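Local atomic coordinates of mitomycin biosynthesis 6-O-methyltransferase (Streptomyces lavendulae, PDB entry 3GWZ), a protein that transfers the S-methyl group of S-adenosyl-L-methionine to the quinone hydroxyl of 6-demethylmitomycins A and B, giving mitomycins A and B. Residues A197-G202 with D222-L227; R334-F339 with E351-C356; G62-L67 with G99-L104; A52-V57 with R93-V98; A155-D158 with G162-F165. One frame throughout, in Å; residues are numbered along the deposited sequence.

Contacts 4 and 3 lie in the N-terminal dimerisation domain with centres 10 Å apart, and they interlock along the chain: helix 32-61 runs from 52-57 into 62-67, and helix 85-97 runs through 93-98 into 99-104. Contact 5 follows in sequence, its centre 28 Å from that of contact 4, in the helical region nearer the cofactor and the active site. Contacts 1 and 2 come last, in the AdoMet-binding Rossmann-like domain, 21 Å apart between centres yet touching where Tyr198 packs on Leu354. Contact 1 joins loops beside the seven-stranded sheet and contact 2 reaches its edge strand, so the five sample both the dimer-forming and the catalytic parts of the methyltransferase.

Contact 1: residues A197-G202 with D222-L227; sequences AYDFSG and DAFPGL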
# COMPACT_ATOMS: atom_id res chain seq x y z
N ALA A 197 -11.07 -24.76 -15.83
CA ALA A 197 -11.99 -25.88 -15.64
C ALA A 197 -12.85 -26.19 -16.86
O ALA A 197 -13.51 -27.22 -16.91
CB ALA A 197 -12.89 -25.63 -14.42
N TYR A 198 -12.83 -25.31 -17.85
CA TYR A 198 -13.65 -25.51 -19.04
C TYR A 198 -12.82 -25.33 -20.30
O TYR A 198 -12.11 -24.33 -20.44
CB TYR A 198 -14.84 -24.56 -19.05
CG TYR A 198 -15.85 -24.86 -20.14
CD1 TYR A 198 -16.87 -25.78 -19.93
CD2 TYR A 198 -15.78 -24.23 -21.38
CE1 TYR A 198 -17.78 -26.07 -20.92
CE2 TYR A 198 -16.68 -24.51 -22.37
CZ TYR A 198 -17.69 -25.43 -22.14
OH TYR A 198 -18.61 -25.71 -23.13
N ASP A 199 -12.94 -26.29 -21.21
CA ASP A 199 -12.20 -26.24 -22.47
C ASP A 199 -12.89 -25.36 -23.50
O ASP A 199 -13.83 -25.78 -24.16
CB ASP A 199 -12.03 -27.66 -23.02
CG ASP A 199 -11.04 -27.73 -24.17
OD1 ASP A 199 -10.64 -26.66 -24.67
OD2 ASP A 199 -10.67 -28.86 -24.56
N PHE A 200 -12.41 -24.12 -23.64
CA PHE A 200 -12.98 -23.16 -24.57
C PHE A 200 -12.33 -23.24 -25.95
O PHE A 200 -12.61 -22.40 -26.81
CB PHE A 200 -12.82 -21.72 -24.05
CG PHE A 200 -13.61 -21.41 -22.80
CD1 PHE A 200 -14.89 -20.89 -22.90
CD2 PHE A 200 -13.07 -21.62 -21.55
CE1 PHE A 200 -15.63 -20.59 -21.75
CE2 PHE A 200 -13.80 -21.32 -20.40
CZ PHE A 200 -15.08 -20.81 -20.51
N SER A 201 -11.45 -24.21 -26.17
CA SER A 201 -10.61 -24.23 -27.38
C SER A 201 -11.41 -24.31 -28.69
O SER A 201 -10.90 -23.95 -29.75
CB SER A 201 -9.59 -25.37 -27.32
OG SER A 201 -10.24 -26.63 -27.30
N GLY A 202 -12.64 -24.79 -28.61
CA GLY A 202 -13.46 -24.93 -29.81
C GLY A 202 -14.24 -23.69 -30.16
O GLY A 202 -14.84 -23.61 -31.23
N ASP A 222 -7.34 -14.45 -21.96
CA ASP A 222 -5.91 -14.69 -21.75
C ASP A 222 -5.57 -16.15 -22.00
O ASP A 222 -4.56 -16.47 -22.62
CB ASP A 222 -5.48 -14.28 -20.34
CG ASP A 222 -5.33 -12.78 -20.18
OD1 ASP A 222 -5.20 -12.08 -21.21
OD2 ASP A 222 -5.33 -12.30 -19.03
N ALA A 223 -6.44 -17.04 -21.52
CA ALA A 223 -6.16 -18.48 -21.55
C ALA A 223 -6.40 -19.11 -22.91
O ALA A 223 -5.88 -20.18 -23.20
CB ALA A 223 -6.99 -19.20 -20.49
N PHE A 224 -7.22 -18.45 -23.73
CA PHE A 224 -7.59 -18.99 -25.04
C PHE A 224 -7.42 -17.93 -26.11
O PHE A 224 -8.37 -17.26 -26.50
CB PHE A 224 -9.02 -19.53 -25.01
CG PHE A 224 -9.19 -20.72 -24.12
CD1 PHE A 224 -9.00 -22.00 -24.62
CD2 PHE A 224 -9.50 -20.56 -22.78
CE1 PHE A 224 -9.14 -23.11 -23.80
CE2 PHE A 224 -9.63 -21.66 -21.95
CZ PHE A 224 -9.45 -22.94 -22.45
N PRO A 225 -6.17 -17.79 -26.61
CA PRO A 225 -5.73 -16.72 -27.52
C PRO A 225 -6.55 -16.55 -28.80
O PRO A 225 -6.58 -15.44 -29.33
CB PRO A 225 -4.29 -17.12 -27.86
CG PRO A 225 -3.85 -17.96 -26.71
CD PRO A 225 -5.07 -18.70 -26.25
N GLY A 226 -7.19 -17.60 -29.30
CA GLY A 226 -7.97 -17.46 -30.52
C GLY A 226 -9.37 -16.90 -30.30
O GLY A 226 -10.08 -16.55 -31.24
N LEU A 227 -9.76 -16.80 -29.04
CA LEU A 227 -11.13 -16.42 -28.69
C LEU A 227 -11.35 -14.91 -28.76
O LEU A 227 -10.44 -14.13 -28.46
CB LEU A 227 -11.45 -16.92 -27.28
CG LEU A 227 -12.90 -16.80 -26.80
CD1 LEU A 227 -13.82 -17.66 -27.64
CD2 LEU A 227 -12.98 -17.18 -25.33
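Tyr198, just past the end of helix 173-197, meets Phe224 through its backbone: its carbonyl O lies 3.6 Å from Phe224 CZ. Its own ring turns elsewhere, laying CD2 over one face of the Phe200 ring while its OH bonds to Glu365. Asp199 comes next. Its CB leaves the backbone on the side away from 222-227, but the carboxylate curls back until OD1 is 4.0 Å from Phe224 CE1. That oxygen is gripped twice, by the Ser201 hydroxyl at 2.7 Å from OG to Asp199 OD1 and by the Ser201 backbone N, the second bond closing an Asx turn. Both donors come from the same face of the carboxylate plane, two bonds that probably steady the corner of the loop beside the Phe224 ring.

Phe200 carries most of the packing. Its CB sits 3.6 Å from the centroid of the Phe224 ring and almost exactly on the ring normal, a CH-pi contact. With CG beside the backbone N (chi1 -67°), the Phe200 ring then swings past the rim of its partner, where CD2 is 3.5 Å from Phe224 CE2. The result is an offset edge-to-face pair, planes 66° apart, with the edge of Phe200 turned to the face of Phe224. Ser201 finishes the wall with its backbone N, 3.5 Å from Phe224 CE1. Phe200 also touches Val220 and Leu304, so it bridges helix 215-223 and strand 302-308 from the loop that joins helix 173-197 to strand 205-209 in the Rossmann-like AdoMet-binding fold.

Contact 2: residues R334-F339 with E351-C356; sequences RSESEF and ERSLPC
Glu336 and Ser353 make this contact by themselves, one long side chain reaching across from a helix to a short one on a strand. The glutamate leaves the first turn of helix 336-344 with CG trans to its backbone N (chi1 -174°) and stays extended through CD, which carries the carboxylate across to the strand. There the Ser353 OG donates to Glu336 OE1 at 3.0 Å, meeting the oxygen on its syn side but 30° out of the carboxylate plane. Ser353 CB rides close behind, 3.3 Å from the same OE1. Ser353 turns its CB toward the helix, with OG lodged between its backbone N and carbonyl carbon (chi1 78°), and the hydroxyl is also bonded to Arg362 NE of the neighbouring strand. It thus links a carboxylate and a guanidinium, a setting that would probably polarise it.

Back on the helix, Ser335 holds the N-cap position and its backbone N is bonded to Glu338 OE1 at 3.0 Å, the side chain three residues on closing over the start of the helix. The long reach leaves the backbones well apart, 8.5 Å between the CA atoms of Glu336 and Ser353. Helix 336-344 is thereby tied to strand 348-355, the antiparallel edge strand of the seven-stranded sheet characteristic of class I methyltransferases.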
# COMPACT_ATOMS: atom_id res chain seq x y z
N ARG A 334 -29.97 -21.64 -5.82
CA ARG A 334 -30.80 -22.74 -6.30
C ARG A 334 -29.99 -24.03 -6.39
O ARG A 334 -28.76 -24.00 -6.48
CB ARG A 334 -31.36 -22.39 -7.68
CG ARG A 334 -32.51 -21.38 -7.67
CD ARG A 334 -32.83 -20.94 -9.10
NE ARG A 334 -33.89 -19.95 -9.16
CZ ARG A 334 -33.70 -18.64 -9.29
NH1 ARG A 334 -32.46 -18.15 -9.38
NH2 ARG A 334 -34.74 -17.82 -9.33
N SER A 335 -30.69 -25.16 -6.35
CA SER A 335 -30.09 -26.47 -6.64
C SER A 335 -30.04 -26.66 -8.15
O SER A 335 -30.67 -25.92 -8.89
CB SER A 335 -30.93 -27.59 -6.02
OG SER A 335 -32.13 -27.77 -6.76
N GLU A 336 -29.28 -27.65 -8.61
CA GLU A 336 -29.23 -27.91 -10.04
C GLU A 336 -30.61 -28.27 -10.60
O GLU A 336 -30.96 -27.86 -11.69
CB GLU A 336 -28.21 -29.01 -10.38
CG GLU A 336 -28.02 -29.24 -11.86
CD GLU A 336 -26.94 -30.26 -12.18
OE1 GLU A 336 -25.88 -30.26 -11.51
OE2 GLU A 336 -27.15 -31.07 -13.11
N SER A 337 -31.40 -29.02 -9.84
CA SER A 337 -32.73 -29.42 -10.31
C SER A 337 -33.67 -28.22 -10.41
O SER A 337 -34.51 -28.15 -11.30
CB SER A 337 -33.35 -30.50 -9.41
OG SER A 337 -33.57 -30.02 -8.10
N GLU A 338 -33.52 -27.28 -9.49
CA GLU A 338 -34.27 -26.03 -9.60
C GLU A 338 -33.89 -25.25 -10.86
O GLU A 338 -34.76 -24.75 -11.57
CB GLU A 338 -34.11 -25.20 -8.32
CG GLU A 338 -35.02 -25.70 -7.20
CD GLU A 338 -34.66 -25.16 -5.83
OE1 GLU A 338 -33.54 -24.63 -5.65
OE2 GLU A 338 -35.50 -25.26 -4.92
N PHE A 339 -32.59 -25.16 -11.15
CA PHE A 339 -32.17 -24.50 -12.38
C PHE A 339 -32.73 -25.26 -13.59
O PHE A 339 -33.23 -24.65 -14.54
CB PHE A 339 -30.65 -24.42 -12.48
CG PHE A 339 -30.06 -23.17 -11.88
CD1 PHE A 339 -30.45 -21.91 -12.31
CD2 PHE A 339 -29.09 -23.26 -10.88
CE1 PHE A 339 -29.91 -20.77 -11.75
CE2 PHE A 339 -28.54 -22.12 -10.33
CZ PHE A 339 -28.94 -20.87 -10.76
N GLU A 351 -26.43 -30.14 -20.05
CA GLU A 351 -25.57 -31.15 -20.66
C GLU A 351 -24.75 -31.82 -19.56
O GLU A 351 -24.69 -33.04 -19.46
CB GLU A 351 -24.65 -30.52 -21.70
CG GLU A 351 -24.05 -31.51 -22.68
CD GLU A 351 -25.04 -31.93 -23.75
OE1 GLU A 351 -26.27 -31.85 -23.51
OE2 GLU A 351 -24.59 -32.35 -24.84
N ARG A 352 -24.12 -31.00 -18.72
CA ARG A 352 -23.37 -31.51 -17.59
C ARG A 352 -23.04 -30.38 -16.63
O ARG A 352 -23.20 -29.21 -16.97
CB ARG A 352 -22.09 -32.22 -18.04
CG ARG A 352 -21.13 -31.33 -18.80
CD ARG A 352 -20.10 -32.16 -19.55
NE ARG A 352 -19.37 -31.36 -20.53
CZ ARG A 352 -18.07 -31.09 -20.47
NH1 ARG A 352 -17.34 -31.58 -19.47
NH2 ARG A 352 -17.50 -30.36 -21.41
N SER A 353 -22.60 -30.73 -15.43
CA SER A 353 -22.17 -29.73 -14.47
C SER A 353 -20.79 -30.10 -13.97
O SER A 353 -20.51 -31.26 -13.66
CB SER A 353 -23.17 -29.60 -13.31
OG SER A 353 -23.02 -30.65 -12.37
N LEU A 354 -19.92 -29.09 -13.90
CA LEU A 354 -18.51 -29.29 -13.58
C LEU A 354 -18.13 -28.54 -12.31
O LEU A 354 -18.69 -27.48 -12.01
CB LEU A 354 -17.65 -28.78 -14.74
CG LEU A 354 -18.11 -29.27 -16.11
CD1 LEU A 354 -17.62 -28.36 -17.23
CD2 LEU A 354 -17.64 -30.71 -16.32
N PRO A 355 -17.17 -29.09 -11.56
CA PRO A 355 -16.70 -28.43 -10.34
C PRO A 355 -15.87 -27.21 -10.71
O PRO A 355 -15.27 -27.16 -11.78
CB PRO A 355 -15.82 -29.49 -9.69
CG PRO A 355 -15.36 -30.35 -10.80
CD PRO A 355 -16.43 -30.33 -11.85
N CYS A 356 -15.85 -26.22 -9.83
CA CYS A 356 -15.11 -25.01 -10.09
C CYS A 356 -14.53 -24.50 -8.78
O CYS A 356 -15.20 -23.79 -8.03
CB CYS A 356 -16.03 -23.97 -10.72
SG CYS A 356 -15.17 -22.54 -11.33

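Contact 3: residues G62-L67 with G99-L104; sequences GVPELL and GVFDDL
Phe101 drives its ring into the small pocket made by Val63, Pro64 and Leu67, within the helical dimerisation domain typical of this COMT-like family. Both segments follow a helix that ends in a Schellman motif, with Gly62 and Gly99 as the C-prime residues, and the chain just past each end supplies the side chains that meet.

The tight part is all apolar. Leu67 crosses Phe101 at about a right angle and brings CD1 to 3.4 Å from Phe101 CD2. At the far end of the ring, Val63 CG1 lies 3.5 Å from Phe101 CZ, placed there because this methyl is trans to the valine backbone N (chi1 178°). Pro64 is more distant, its CG 4.0 Å from the same CZ. Leu92 and Leu95 of helix 85-97 also pack on the phenylalanine, so its burial is shared between 62-67 and that helix.

Outward from the ring the two segments diverge. Asp102 and Asp103 continue into the short strand 102-103, where the exposed Asp103 bonds Gly105 N, while Leu104 packs on Gly247 of the second subunit. The backbone of the buried residues is tied to residues outside the segments: Asn113 OD1 receives the backbone N of Phe101, and Gln112 NE2 donates to the carbonyl O of Pro64.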
# COMPACT_ATOMS: atom_id res chain seq x y z
N GLY A 62 -9.95 3.40 8.58
CA GLY A 62 -8.65 3.14 7.99
C GLY A 62 -7.59 2.72 9.00
O GLY A 62 -6.40 2.96 8.80
N VAL A 63 -8.00 2.08 10.10
CA VAL A 63 -7.05 1.67 11.13
C VAL A 63 -5.95 0.70 10.64
O VAL A 63 -4.77 0.98 10.85
CB VAL A 63 -7.74 1.15 12.42
CG1 VAL A 63 -6.70 0.67 13.44
CG2 VAL A 63 -8.60 2.24 13.02
N PRO A 64 -6.33 -0.41 9.97
CA PRO A 64 -5.33 -1.39 9.53
C PRO A 64 -4.22 -0.79 8.66
O PRO A 64 -3.05 -1.20 8.77
CB PRO A 64 -6.16 -2.39 8.70
CG PRO A 64 -7.55 -2.26 9.25
CD PRO A 64 -7.70 -0.81 9.57
N GLU A 65 -4.57 0.16 7.80
CA GLU A 65 -3.59 0.81 6.93
C GLU A 65 -2.56 1.60 7.73
O GLU A 65 -1.43 1.79 7.27
CB GLU A 65 -4.27 1.74 5.93
CG GLU A 65 -5.21 1.05 4.98
CD GLU A 65 -6.65 1.07 5.46
OE1 GLU A 65 -7.43 1.89 4.92
OE2 GLU A 65 -7.01 0.27 6.36
N LEU A 66 -2.96 2.07 8.90
CA LEU A 66 -2.09 2.90 9.74
C LEU A 66 -1.13 2.07 10.60
O LEU A 66 -0.27 2.62 11.28
CB LEU A 66 -2.93 3.82 10.63
CG LEU A 66 -3.74 4.90 9.91
CD1 LEU A 66 -4.70 5.58 10.86
CD2 LEU A 66 -2.81 5.92 9.26
N LEU A 67 -1.27 0.76 10.55
CA LEU A 67 -0.45 -0.11 11.38
C LEU A 67 0.55 -0.92 10.59
O LEU A 67 1.07 -1.93 11.08
CB LEU A 67 -1.35 -1.04 12.21
CG LEU A 67 -2.14 -0.36 13.34
CD1 LEU A 67 -3.09 -1.35 14.02
CD2 LEU A 67 -1.20 0.26 14.36
N GLY A 99 -9.47 -10.97 19.00
CA GLY A 99 -8.47 -11.47 18.07
C GLY A 99 -8.07 -10.56 16.91
O GLY A 99 -7.19 -10.90 16.12
N VAL A 100 -8.71 -9.40 16.81
CA VAL A 100 -8.43 -8.48 15.70
C VAL A 100 -7.56 -7.33 16.19
O VAL A 100 -7.99 -6.56 17.06
CB VAL A 100 -9.74 -7.93 15.10
CG1 VAL A 100 -9.44 -6.96 13.96
CG2 VAL A 100 -10.61 -9.08 14.62
N PHE A 101 -6.37 -7.21 15.61
CA PHE A 101 -5.28 -6.38 16.15
C PHE A 101 -4.76 -7.02 17.44
O PHE A 101 -5.47 -7.76 18.10
CB PHE A 101 -5.73 -4.94 16.47
CG PHE A 101 -6.30 -4.18 15.31
CD1 PHE A 101 -7.65 -3.83 15.29
CD2 PHE A 101 -5.50 -3.80 14.25
CE1 PHE A 101 -8.19 -3.13 14.24
CE2 PHE A 101 -6.04 -3.09 13.18
CZ PHE A 101 -7.39 -2.76 13.18
N ASP A 102 -3.51 -6.71 17.78
CA ASP A 102 -2.93 -7.10 19.07
C ASP A 102 -2.86 -5.88 19.99
O ASP A 102 -2.46 -4.79 19.56
CB ASP A 102 -1.51 -7.66 18.90
CG ASP A 102 -1.49 -9.12 18.45
OD1 ASP A 102 -2.51 -9.83 18.60
OD2 ASP A 102 -0.43 -9.56 17.95
N ASP A 103 -3.27 -6.05 21.24
CA ASP A 103 -3.07 -5.02 22.25
C ASP A 103 -1.72 -5.33 22.91
O ASP A 103 -1.58 -6.37 23.53
CB ASP A 103 -4.20 -5.08 23.28
CG ASP A 103 -4.05 -4.06 24.40
OD1 ASP A 103 -2.92 -3.56 24.61
OD2 ASP A 103 -5.05 -3.77 25.07
N LEU A 104 -0.73 -4.46 22.75
CA LEU A 104 0.61 -4.79 23.25
C LEU A 104 0.68 -4.77 24.78
O LEU A 104 1.62 -5.31 25.37
CB LEU A 104 1.69 -3.88 22.63
CG LEU A 104 1.91 -4.06 21.12
CD1 LEU A 104 3.26 -3.50 20.70
CD2 LEU A 104 1.77 -5.52 20.69

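Contact 4: residues A52-V57 with R93-V98; sequences ARAIHV and RLLATV
Ala54 and Leu95 bring together helix 32-61 and helix 85-97, two helices of the dimerisation domain, at a point where their backbones come near, 7.1 Å between the two CA atoms.

The contact across the helices is purely apolar. Leu95 supplies one branch, CD2, which rests 3.7 Å from Ala54 CB and 4.0 Å from Ile55 CG1. Its CG stands beside the backbone N (chi1 -77°), and from there the methyl slots in between the two neighbouring residues of the facing helix. Ala54, with just its CB to offer, goes with the short CA separation, while Ile55 slants past the flank of the leucine. Leu95 also packs on Ala58 and Phe101, and Ala54 on Leu91, extending the same buried seam.

Hydrogen bonding and charge lie on other sides of the helices. Arg53 bonds Gln134 O, forms a cation-pi contact with Trp140, and reaches the carbonyl oxygens of Trp143 and Glu144 in the third subunit; Ala52 and Ile55 pack on Ile45 of that same subunit. Helix 32-61 therefore serves an intrachain core and a subunit interface at once. In helix 85-97, Arg93 O accepts from the Thr97 backbone N and, on the opposite face of the carbonyl plane, from Thr97 OG1 at 2.8 Å.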
# COMPACT_ATOMS: atom_id res chain seq x y z
N ALA A 52 -18.90 -7.64 14.37
CA ALA A 52 -18.85 -7.31 12.96
C ALA A 52 -18.83 -5.80 12.74
O ALA A 52 -18.04 -5.29 11.95
CB ALA A 52 -20.03 -7.95 12.21
N ARG A 53 -19.70 -5.08 13.45
CA ARG A 53 -19.80 -3.64 13.25
C ARG A 53 -18.51 -2.96 13.69
O ARG A 53 -18.08 -1.97 13.09
CB ARG A 53 -21.01 -3.04 13.99
CG ARG A 53 -21.50 -1.71 13.41
CD ARG A 53 -22.12 -1.94 12.01
NE ARG A 53 -22.48 -0.70 11.32
CZ ARG A 53 -22.47 -0.57 9.99
NH1 ARG A 53 -22.10 -1.60 9.23
NH2 ARG A 53 -22.82 0.58 9.43
N ALA A 54 -17.87 -3.49 14.72
CA ALA A 54 -16.59 -2.90 15.15
C ALA A 54 -15.54 -3.03 14.03
O ALA A 54 -14.74 -2.12 13.81
CB ALA A 54 -16.10 -3.56 16.44
N ILE A 55 -15.56 -4.16 13.33
CA ILE A 55 -14.67 -4.33 12.18
C ILE A 55 -15.03 -3.33 11.08
O ILE A 55 -14.16 -2.72 10.46
CB ILE A 55 -14.70 -5.78 11.64
CG1 ILE A 55 -13.94 -6.70 12.61
CG2 ILE A 55 -14.11 -5.84 10.23
CD1 ILE A 55 -13.79 -8.13 12.13
N HIS A 56 -16.33 -3.12 10.86
CA HIS A 56 -16.75 -2.16 9.83
C HIS A 56 -16.18 -0.78 10.13
O HIS A 56 -15.66 -0.11 9.23
CB HIS A 56 -18.27 -2.10 9.72
CG HIS A 56 -18.89 -3.41 9.33
ND1 HIS A 56 -20.17 -3.77 9.68
CD2 HIS A 56 -18.38 -4.46 8.64
CE1 HIS A 56 -20.44 -4.98 9.21
NE2 HIS A 56 -19.36 -5.42 8.58
N VAL A 57 -16.26 -0.37 11.38
CA VAL A 57 -15.78 0.95 11.77
C VAL A 57 -14.27 1.02 11.65
O VAL A 57 -13.73 2.04 11.21
CB VAL A 57 -16.24 1.35 13.19
CG1 VAL A 57 -15.57 2.66 13.60
CG2 VAL A 57 -17.75 1.49 13.22
N ARG A 93 -9.45 -1.98 22.16
CA ARG A 93 -9.35 -2.96 23.24
C ARG A 93 -10.29 -4.12 22.97
O ARG A 93 -9.91 -5.28 23.10
CB ARG A 93 -9.73 -2.35 24.59
CG ARG A 93 -8.73 -1.39 25.18
CD ARG A 93 -8.96 -1.26 26.68
NE ARG A 93 -10.38 -1.41 27.03
CZ ARG A 93 -11.21 -0.39 27.22
NH1 ARG A 93 -10.77 0.86 27.10
NH2 ARG A 93 -12.48 -0.62 27.55
N LEU A 94 -11.53 -3.80 22.61
CA LEU A 94 -12.53 -4.83 22.33
C LEU A 94 -12.10 -5.71 21.17
O LEU A 94 -12.15 -6.94 21.26
CB LEU A 94 -13.89 -4.19 22.04
CG LEU A 94 -14.97 -5.14 21.53
CD1 LEU A 94 -15.36 -6.20 22.58
CD2 LEU A 94 -16.18 -4.32 21.13
N LEU A 95 -11.70 -5.09 20.07
CA LEU A 95 -11.29 -5.85 18.91
C LEU A 95 -10.13 -6.79 19.24
O LEU A 95 -10.14 -7.96 18.87
CB LEU A 95 -10.93 -4.91 17.75
CG LEU A 95 -12.13 -4.29 17.02
CD1 LEU A 95 -11.67 -3.17 16.11
CD2 LEU A 95 -12.90 -5.35 16.22
N ALA A 96 -9.13 -6.27 19.94
CA ALA A 96 -7.97 -7.09 20.31
C ALA A 96 -8.40 -8.28 21.16
O ALA A 96 -7.87 -9.38 21.02
CB ALA A 96 -6.94 -6.24 21.05
N THR A 97 -9.38 -8.06 22.04
CA THR A 97 -9.92 -9.10 22.90
C THR A 97 -10.55 -10.24 22.09
O THR A 97 -10.57 -11.39 22.53
CB THR A 97 -10.96 -8.52 23.90
OG1 THR A 97 -10.30 -7.55 24.73
CG2 THR A 97 -11.52 -9.59 24.79
N VAL A 98 -11.06 -9.92 20.90
CA VAL A 98 -11.65 -10.97 20.08
C VAL A 98 -10.74 -11.36 18.91
O VAL A 98 -11.18 -12.01 17.96
CB VAL A 98 -13.07 -10.62 19.58
CG1 VAL A 98 -14.02 -10.45 20.78
CG2 VAL A 98 -13.05 -9.38 18.72

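Contact 5: residues A155-D158 with G162-F165; sequences ASFD and GTSF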
# COMPACT_ATOMS: atom_id res chain seq x y z
N ALA A 155 -36.70 -8.38 -1.49
CA ALA A 155 -35.65 -7.55 -0.91
C ALA A 155 -36.17 -6.63 0.18
O ALA A 155 -37.25 -6.05 0.05
CB ALA A 155 -34.97 -6.73 -2.01
N SER A 156 -35.40 -6.48 1.26
CA SER A 156 -35.72 -5.49 2.28
C SER A 156 -35.04 -4.17 1.95
O SER A 156 -35.36 -3.14 2.53
CB SER A 156 -35.28 -5.99 3.67
OG SER A 156 -33.88 -6.22 3.71
N PHE A 157 -34.12 -4.20 0.99
CA PHE A 157 -33.30 -3.03 0.68
C PHE A 157 -34.17 -1.82 0.40
O PHE A 157 -33.90 -0.70 0.84
CB PHE A 157 -32.39 -3.33 -0.53
CG PHE A 157 -31.26 -2.36 -0.70
CD1 PHE A 157 -30.01 -2.63 -0.16
CD2 PHE A 157 -31.46 -1.17 -1.39
CE1 PHE A 157 -28.96 -1.71 -0.30
CE2 PHE A 157 -30.41 -0.25 -1.55
CZ PHE A 157 -29.16 -0.53 -1.00
N ASP A 158 -35.23 -2.05 -0.36
CA ASP A 158 -36.10 -0.97 -0.81
C ASP A 158 -36.83 -0.31 0.35
O ASP A 158 -36.86 0.91 0.47
CB ASP A 158 -37.11 -1.50 -1.85
CG ASP A 158 -36.43 -2.26 -3.02
OD1 ASP A 158 -35.63 -3.19 -2.77
OD2 ASP A 158 -36.71 -1.93 -4.19
N GLY A 162 -35.35 3.23 0.66
CA GLY A 162 -36.18 4.08 -0.18
C GLY A 162 -35.84 3.98 -1.65
O GLY A 162 -36.29 4.80 -2.45
N THR A 163 -35.04 2.98 -2.01
CA THR A 163 -34.64 2.75 -3.40
C THR A 163 -34.13 1.32 -3.50
O THR A 163 -33.82 0.70 -2.48
CB THR A 163 -33.55 3.75 -3.87
OG1 THR A 163 -33.37 3.63 -5.29
CG2 THR A 163 -32.21 3.46 -3.19
N SER A 164 -34.08 0.77 -4.72
CA SER A 164 -33.60 -0.59 -4.91
C SER A 164 -32.08 -0.66 -4.93
O SER A 164 -31.40 0.35 -5.16
CB SER A 164 -34.16 -1.19 -6.21
OG SER A 164 -33.55 -0.59 -7.34
N PHE A 165 -31.54 -1.85 -4.68
CA PHE A 165 -30.10 -2.03 -4.73
C PHE A 165 -29.56 -1.68 -6.12
O PHE A 165 -28.51 -1.05 -6.25
CB PHE A 165 -29.72 -3.47 -4.36
CG PHE A 165 -28.22 -3.71 -4.35
CD1 PHE A 165 -27.45 -3.31 -3.27
CD2 PHE A 165 -27.60 -4.32 -5.43
CE1 PHE A 165 -26.07 -3.53 -3.25
CE2 PHE A 165 -26.21 -4.53 -5.43
CZ PHE A 165 -25.45 -4.14 -4.34
O HOH W 1 -33.27 -4.06 -4.11
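Phe157 and Phe165 form the heart of the contact as a T-shaped pair: the edge of Phe165 is turned to the face of Phe157, planes at 90° and centroids 5.5 Å apart. Phe165 CD1 comes 3.7 Å from Phe157 CE1, and Phe165 CB stands over the same face 4.1 Å from the ring centroid. At the rim of the Phe157 ring, in its plane, Thr163 O lies 3.2 Å from CD2. That oxygen is buried without a conventional partner; besides the ring edge it meets Asp158 CA in a CA-H...O contact.

Around the rings, the backbone is held by the bond from Gly162 N to Asp158 O, 2.8 Å long and bent to 141°. The Asp158 side chain then reaches over the turn. With its CG beside the backbone N (chi1 -52°), the carboxylate lies against Ser164 CB, and OD1 accepts from a water that in turn accepts from Phe165 N, 2.9 Å from the water oxygen. Ser164 OG bonds Gln167 N.

Farther out, Phe157 packs on Trp138 and Leu328. Phe165 pairs edge-to-face with Phe179, and its side chain is about 7 Å from the bound S-adenosyl-L-homocysteine. This is a tight turn between consecutive helices, 157-161 and 165-171, the second N-capped by Ser164, near the cofactor pocket.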